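Local coordinates for kinectin 1 (Kinesin receptor) (Legionella pneumophila, PDB 4MU6), which is a secreted effector of Legionella pneumophila whose molecular function is not established, its N-terminal domain being an elongated, largely helical coiled coil, at residues A75-A78 against E79-Q83; T202-V205 against K206-Q209. One frame throughout, in Å; residues are numbered along the deposited sequence.

Contact 1 (A75-A78 against E79-Q83)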
ATOM      1  N   ALA A  75       4.996  -6.645  -2.492  1.00 33.43           N
ATOM      2  CA  ALA A  75       6.260  -6.124  -2.007  1.00 34.20           C
ATOM      3  C   ALA A  75       6.357  -6.428  -0.516  1.00 33.17           C
ATOM      4  O   ALA A  75       7.386  -6.896  -0.038  1.00 41.17           O
ATOM      5  CB  ALA A  75       6.360  -4.633  -2.278  1.00 31.03           C
ATOM      6  N   GLN A  76       5.269  -6.193   0.213  1.00 40.84           N
ATOM      7  CA  GLN A  76       5.249  -6.515   1.640  1.00 41.56           C
ATOM      8  C   GLN A  76       5.406  -8.005   1.909  1.00 40.89           C
ATOM      9  O   GLN A  76       6.078  -8.393   2.876  1.00 28.92           O
ATOM     10  CB  GLN A  76       3.974  -6.029   2.319  1.00 32.03           C
ATOM     11  CG  GLN A  76       3.963  -6.297   3.824  1.00 26.29           C
ATOM     12  CD  GLN A  76       4.849  -5.333   4.604  1.00 36.03           C
ATOM     13  OE1 GLN A  76       4.632  -4.119   4.586  1.00 35.64           O
ATOM     14  NE2 GLN A  76       5.845  -5.876   5.312  1.00 29.20           N
ATOM     15  N   LEU A  77       4.764  -8.835   1.087  1.00 39.24           N
ATOM     16  CA  LEU A  77       4.889 -10.277   1.259  1.00 40.37           C
ATOM     17  C   LEU A  77       6.349 -10.680   1.118  1.00 42.18           C
ATOM     18  O   LEU A  77       6.898 -11.352   1.989  1.00 34.10           O
ATOM     19  CB  LEU A  77       4.004 -11.062   0.288  1.00 39.60           C
ATOM     20  CG  LEU A  77       3.933 -12.572   0.577  1.00 44.30           C
ATOM     21  CD1 LEU A  77       3.507 -12.879   2.026  1.00 38.35           C
ATOM     22  CD2 LEU A  77       3.005 -13.290  -0.401  1.00 43.63           C
ATOM     23  N   ALA A  78       6.985 -10.240   0.038  1.00 41.29           N
ATOM     24  CA  ALA A  78       8.411 -10.499  -0.161  1.00 45.55           C
ATOM     25  C   ALA A  78       9.313  -9.999   1.001  1.00 43.11           C
ATOM     26  O   ALA A  78      10.253 -10.689   1.399  1.00 35.40           O
ATOM     27  CB  ALA A  78       8.874  -9.924  -1.512  1.00 46.69           C
ATOM     28  N   GLU A  79       9.026  -8.812   1.539  1.00 43.89           N
ATOM     29  CA  GLU A  79       9.791  -8.288   2.677  1.00 46.19           C
ATOM     30  C   GLU A  79       9.644  -9.221   3.861  1.00 42.18           C
ATOM     31  O   GLU A  79      10.614  -9.523   4.554  1.00 41.67           O
ATOM     32  CB  GLU A  79       9.286  -6.906   3.098  1.00 49.00           C
ATOM     33  CG  GLU A  79      10.038  -5.718   2.543  1.00 53.31           C
ATOM     34  CD  GLU A  79       9.475  -4.400   3.053  1.00 62.77           C
ATOM     35  OE1 GLU A  79       8.518  -3.873   2.439  1.00 64.68           O
ATOM     36  OE2 GLU A  79       9.981  -3.896   4.079  1.00 71.52           O
ATOM     37  N   ASP A  80       8.412  -9.661   4.094  1.00 40.94           N
ATOM     38  CA  ASP A  80       8.117 -10.539   5.215  1.00 37.04           C
ATOM     39  C   ASP A  80       8.781 -11.909   5.094  1.00 39.49           C
ATOM     40  O   ASP A  80       9.182 -12.482   6.107  1.00 39.34           O
ATOM     41  CB  ASP A  80       6.610 -10.692   5.411  1.00 33.41           C
ATOM     42  CG  ASP A  80       5.982  -9.463   6.020  1.00 30.48           C
ATOM     43  OD1 ASP A  80       6.718  -8.489   6.250  1.00 40.36           O
ATOM     44  OD2 ASP A  80       4.750  -9.455   6.251  1.00 27.07           O
ATOM     45  N   LYS A  81       8.910 -12.431   3.873  1.00 37.79           N
ATOM     46  CA  LYS A  81       9.587 -13.718   3.688  1.00 45.03           C
ATOM     47  C   LYS A  81      11.096 -13.596   3.904  1.00 47.69           C
ATOM     48  O   LYS A  81      11.732 -14.514   4.427  1.00 50.33           O
ATOM     49  CB  LYS A  81       9.276 -14.338   2.325  1.00 44.15           C
ATOM     50  CG  LYS A  81       7.833 -14.849   2.189  1.00 66.02           C
ATOM     51  CD  LYS A  81       7.521 -15.257   0.737  1.00 71.07           C
ATOM     52  CE  LYS A  81       6.038 -15.538   0.509  1.00 63.61           C
ATOM     53  NZ  LYS A  81       5.708 -15.626  -0.955  1.00 57.41           N
ATOM     54  N   ILE A  82      11.656 -12.455   3.512  1.00 39.07           N
ATOM     55  CA  ILE A  82      13.061 -12.161   3.758  1.00 41.47           C
ATOM     56  C   ILE A  82      13.346 -12.024   5.244  1.00 41.98           C
ATOM     57  O   ILE A  82      14.290 -12.617   5.751  1.00 37.39           O
ATOM     58  CB  ILE A  82      13.505 -10.872   3.040  1.00 46.10           C
ATOM     59  CG1 ILE A  82      13.646 -11.137   1.544  1.00 56.88           C
ATOM     60  CG2 ILE A  82      14.821 -10.361   3.611  1.00 42.39           C
ATOM     61  CD1 ILE A  82      14.440 -12.394   1.228  1.00 59.34           C
ATOM     62  N   GLN A  83      12.525 -11.245   5.945  1.00 38.62           N
ATOM     63  CA  GLN A  83      12.744 -11.027   7.371  1.00 39.26           C
ATOM     64  C   GLN A  83      12.572 -12.330   8.158  1.00 39.95           C
ATOM     65  O   GLN A  83      13.199 -12.525   9.196  1.00 36.86           O
ATOM     66  CB  GLN A  83      11.798  -9.947   7.903  1.00 37.90           C
ATOM     67  CG  GLN A  83      11.945  -9.665   9.394  1.00 43.72           C
ATOM     68  CD  GLN A  83      10.816  -8.806   9.943  1.00 51.63           C
ATOM     69  OE1 GLN A  83       9.669  -9.261  10.099  1.00 46.05           O
ATOM     70  NE2 GLN A  83      11.133  -7.552  10.231  1.00 50.32           N
TER

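Contact 2 (T202-V205 against K206-Q209)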
ATOM      1  N   THR A 202       5.111 -11.918  15.572  1.00 37.58           N
ATOM      2  CA  THR A 202       3.766 -11.463  15.859  1.00 33.18           C
ATOM      3  C   THR A 202       3.221 -10.532  14.755  1.00 41.46           C
ATOM      4  O   THR A 202       2.141 -10.785  14.215  1.00 39.86           O
ATOM      5  CB  THR A 202       3.696 -10.824  17.249  1.00 34.37           C
ATOM      6  OG1 THR A 202       3.929 -11.840  18.236  1.00 35.39           O
ATOM      7  CG2 THR A 202       2.332 -10.218  17.491  1.00 32.66           C
ATOM      8  N   LYS A 203       3.979  -9.497  14.387  1.00 31.05           N
ATOM      9  CA  LYS A 203       3.550  -8.598  13.308  1.00 29.83           C
ATOM     10  C   LYS A 203       3.364  -9.310  11.963  1.00 34.06           C
ATOM     11  O   LYS A 203       2.426  -9.008  11.224  1.00 33.44           O
ATOM     12  CB  LYS A 203       4.511  -7.409  13.160  1.00 34.01           C
ATOM     13  CG  LYS A 203       4.587  -6.536  14.396  1.00 39.36           C
ATOM     14  CD  LYS A 203       5.642  -5.459  14.240  1.00 47.76           C
ATOM     15  CE  LYS A 203       5.759  -4.622  15.491  1.00 53.21           C
ATOM     16  NZ  LYS A 203       6.817  -3.581  15.338  1.00 62.18           N
ATOM     17  N   ARG A 204       4.251 -10.250  11.642  1.00 35.84           N
ATOM     18  CA  ARG A 204       4.103 -11.012  10.410  1.00 36.42           C
ATOM     19  C   ARG A 204       2.818 -11.840  10.435  1.00 38.58           C
ATOM     20  O   ARG A 204       2.085 -11.886   9.441  1.00 33.48           O
ATOM     21  CB  ARG A 204       5.322 -11.895  10.132  1.00 33.78           C
ATOM     22  CG  ARG A 204       6.515 -11.142   9.568  1.00 36.92           C
ATOM     23  CD  ARG A 204       7.625 -12.093   9.096  1.00 32.55           C
ATOM     24  NE  ARG A 204       8.037 -13.066  10.108  1.00 35.18           N
ATOM     25  CZ  ARG A 204       9.061 -12.897  10.946  1.00 37.12           C
ATOM     26  NH1 ARG A 204       9.799 -11.790  10.899  1.00 29.54           N
ATOM     27  NH2 ARG A 204       9.361 -13.843  11.824  1.00 33.08           N
ATOM     28  N   VAL A 205       2.536 -12.462  11.578  1.00 29.67           N
ATOM     29  CA  VAL A 205       1.293 -13.222  11.757  1.00 31.81           C
ATOM     30  C   VAL A 205       0.060 -12.341  11.583  1.00 33.60           C
ATOM     31  O   VAL A 205      -0.918 -12.747  10.958  1.00 27.83           O
ATOM     32  CB  VAL A 205       1.240 -13.913  13.155  1.00 38.73           C
ATOM     33  CG1 VAL A 205      -0.120 -14.554  13.411  1.00 23.18           C
ATOM     34  CG2 VAL A 205       2.350 -14.946  13.284  1.00 33.81           C
ATOM     35  N   LYS A 206       0.094 -11.138  12.144  1.00 30.34           N
ATOM     36  CA  LYS A 206      -1.035 -10.218  11.995  1.00 27.82           C
ATOM     37  C   LYS A 206      -1.250  -9.819  10.523  1.00 36.92           C
ATOM     38  O   LYS A 206      -2.386  -9.761  10.047  1.00 34.34           O
ATOM     39  CB  LYS A 206      -0.835  -8.976  12.879  1.00 28.92           C
ATOM     40  CG  LYS A 206      -1.035  -9.233  14.389  1.00 32.17           C
ATOM     41  CD  LYS A 206      -0.262  -8.196  15.231  1.00 37.12           C
ATOM     42  CE  LYS A 206      -0.820  -8.054  16.644  1.00 42.99           C
ATOM     43  NZ  LYS A 206      -0.006  -7.090  17.462  1.00 51.90           N
ATOM     44  N   ARG A 207      -0.162  -9.553   9.799  1.00 30.64           N
ATOM     45  CA  ARG A 207      -0.297  -9.216   8.385  1.00 37.54           C
ATOM     46  C   ARG A 207      -0.820 -10.421   7.594  1.00 39.52           C
ATOM     47  O   ARG A 207      -1.656 -10.267   6.704  1.00 34.69           O
ATOM     48  CB  ARG A 207       1.004  -8.652   7.789  1.00 23.89           C
ATOM     49  CG  ARG A 207       1.382  -7.272   8.359  1.00 26.34           C
ATOM     50  CD  ARG A 207       2.491  -6.587   7.578  1.00 28.12           C
ATOM     51  NE  ARG A 207       3.803  -7.196   7.740  1.00 28.07           N
ATOM     52  CZ  ARG A 207       4.669  -6.836   8.686  1.00 36.05           C
ATOM     53  NH1 ARG A 207       4.336  -5.885   9.557  1.00 32.53           N
ATOM     54  NH2 ARG A 207       5.866  -7.418   8.762  1.00 32.83           N
ATOM     55  N   ALA A 208      -0.334 -11.610   7.940  1.00 31.88           N
ATOM     56  CA  ALA A 208      -0.769 -12.836   7.308  1.00 34.66           C
ATOM     57  C   ALA A 208      -2.251 -13.112   7.580  1.00 38.20           C
ATOM     58  O   ALA A 208      -2.960 -13.652   6.735  1.00 34.12           O
ATOM     59  CB  ALA A 208       0.091 -14.003   7.764  1.00 31.86           C
ATOM     60  N   GLN A 209      -2.721 -12.730   8.757  1.00 38.16           N
ATOM     61  CA  GLN A 209      -4.139 -12.858   9.044  1.00 39.09           C
ATOM     62  C   GLN A 209      -4.943 -11.937   8.119  1.00 39.56           C
ATOM     63  O   GLN A 209      -5.979 -12.338   7.556  1.00 34.63           O
ATOM     64  CB  GLN A 209      -4.417 -12.503  10.496  1.00 30.09           C
ATOM     65  CG  GLN A 209      -5.880 -12.647  10.889  1.00 25.98           C
ATOM     66  CD  GLN A 209      -6.270 -14.084  11.200  1.00 37.17           C
ATOM     67  OE1 GLN A 209      -5.450 -14.999  11.098  1.00 41.69           O
ATOM     68  NE2 GLN A 209      -7.528 -14.288  11.584  1.00 42.02           N
TER

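Contact 1 (A75-A78 against E79-Q83)
A75-A78 and E79-Q83 are successive turns of one alpha-helix, joined by four i to i+4 backbone hydrogen bonds, from E79 N to A75 O through I82 N to A78 O, with N-O lengths of 2.9 to 3.1 Å. On the face turned to helix 158-217, Q76 and D80 add a side-chain bond one turn apart: Q76 NE2 donates to D80 OD1 at 2.9 Å. The carboxylate oxygen lies close to the amide plane of Q76, whereas the amide nitrogen comes to OD1 from above the carboxylate plane, 41° out of it, and the two flat groups are turned 49° against each other. Q76 gets there with CG anti to its backbone N (chi1 -177°) and a bend at chi2 that carries the amide forward along the helix. Its OE1 is taken by N229 ND2 and S226 N, which fixes the rotation of the amide and sends NE2 to the aspartate. These turns belong to the long helix 43-105, within a stretch predicted to form a coiled coil, and D80 is buried where that helix meets helix 158-217; there its OD1 also pairs with R207 and its OD2 with R211, an environment likely to favour the charged carboxylate. Further round the helix, the extended K81 chain folds back over L77. K81 CE comes to 3.6 Å from L77 CG, and K81 NZ sits 3.6 Å from L77 CD2, so the last methylene and the ammonium of the lysine lie obliquely against the leucine branch. E79, between them in sequence, directs OE1 to N229 ND2.

Contact 2 (T202-V205 against K206-Q209)
T202-V205 and K206-Q209 form consecutive turns of the long helix 158-217 in the LegC3 N-terminal coiled-coil domain, and their backbones follow the alpha-helical i to i+4 pattern, with K206 N on T202 O at 2.9 Å and Q209 N on V205 O at 2.8 Å. No side-chain hydrogen bond crosses between the two turns; the side chains touch by van der Waals packing, of methylene and methyl groups and of the R207 guanidinium. T202 and K206 run side by side in the same direction, the CG2 methyl of T202 lying 3.9 Å from K206 CE. The methyl faces the lysine because it is anti to the threonine N, while OG1, beside that N, bonds back to S198 O. R207 bends at chi3 (-71°), and its guanidinium folds back along the helix with K203 O over one face, 3.9 Å above the plane and offset toward the rim. Its NH1 lies 3.9 Å from K203 CB, and NH2 is as far from R204 CG. The guanidinium planes of R204 and R207 stand 70° apart, each drawn to a different acidic partner. Both arginines reach across to helix 43-105, where R207 meets D80 and R204 NH1 makes a salt bridge with D87 and a hydrogen bond with Q83.

Overall arrangement
Contacts 1 and 2 lie on different long helices, 43-105 and 158-217, that pack against each other, with contact centres about 12 Å apart. Contact 1 is partly buried, whereas contact 2 is mostly at the surface, with R204 as its buried residue. Acidic and amide groups on the first helix face arginines on the second, and R204 CD packs against D80 O at 3.4 Å. The chemistry within each helix differs accordingly. Both have the helical backbone bonds and side-chain packing, but only residues 75-83 add a side-chain hydrogen bond between their two segments, on the helix-helix face; residues 202-209 have none, their arginines making their salt bridges to the other helix.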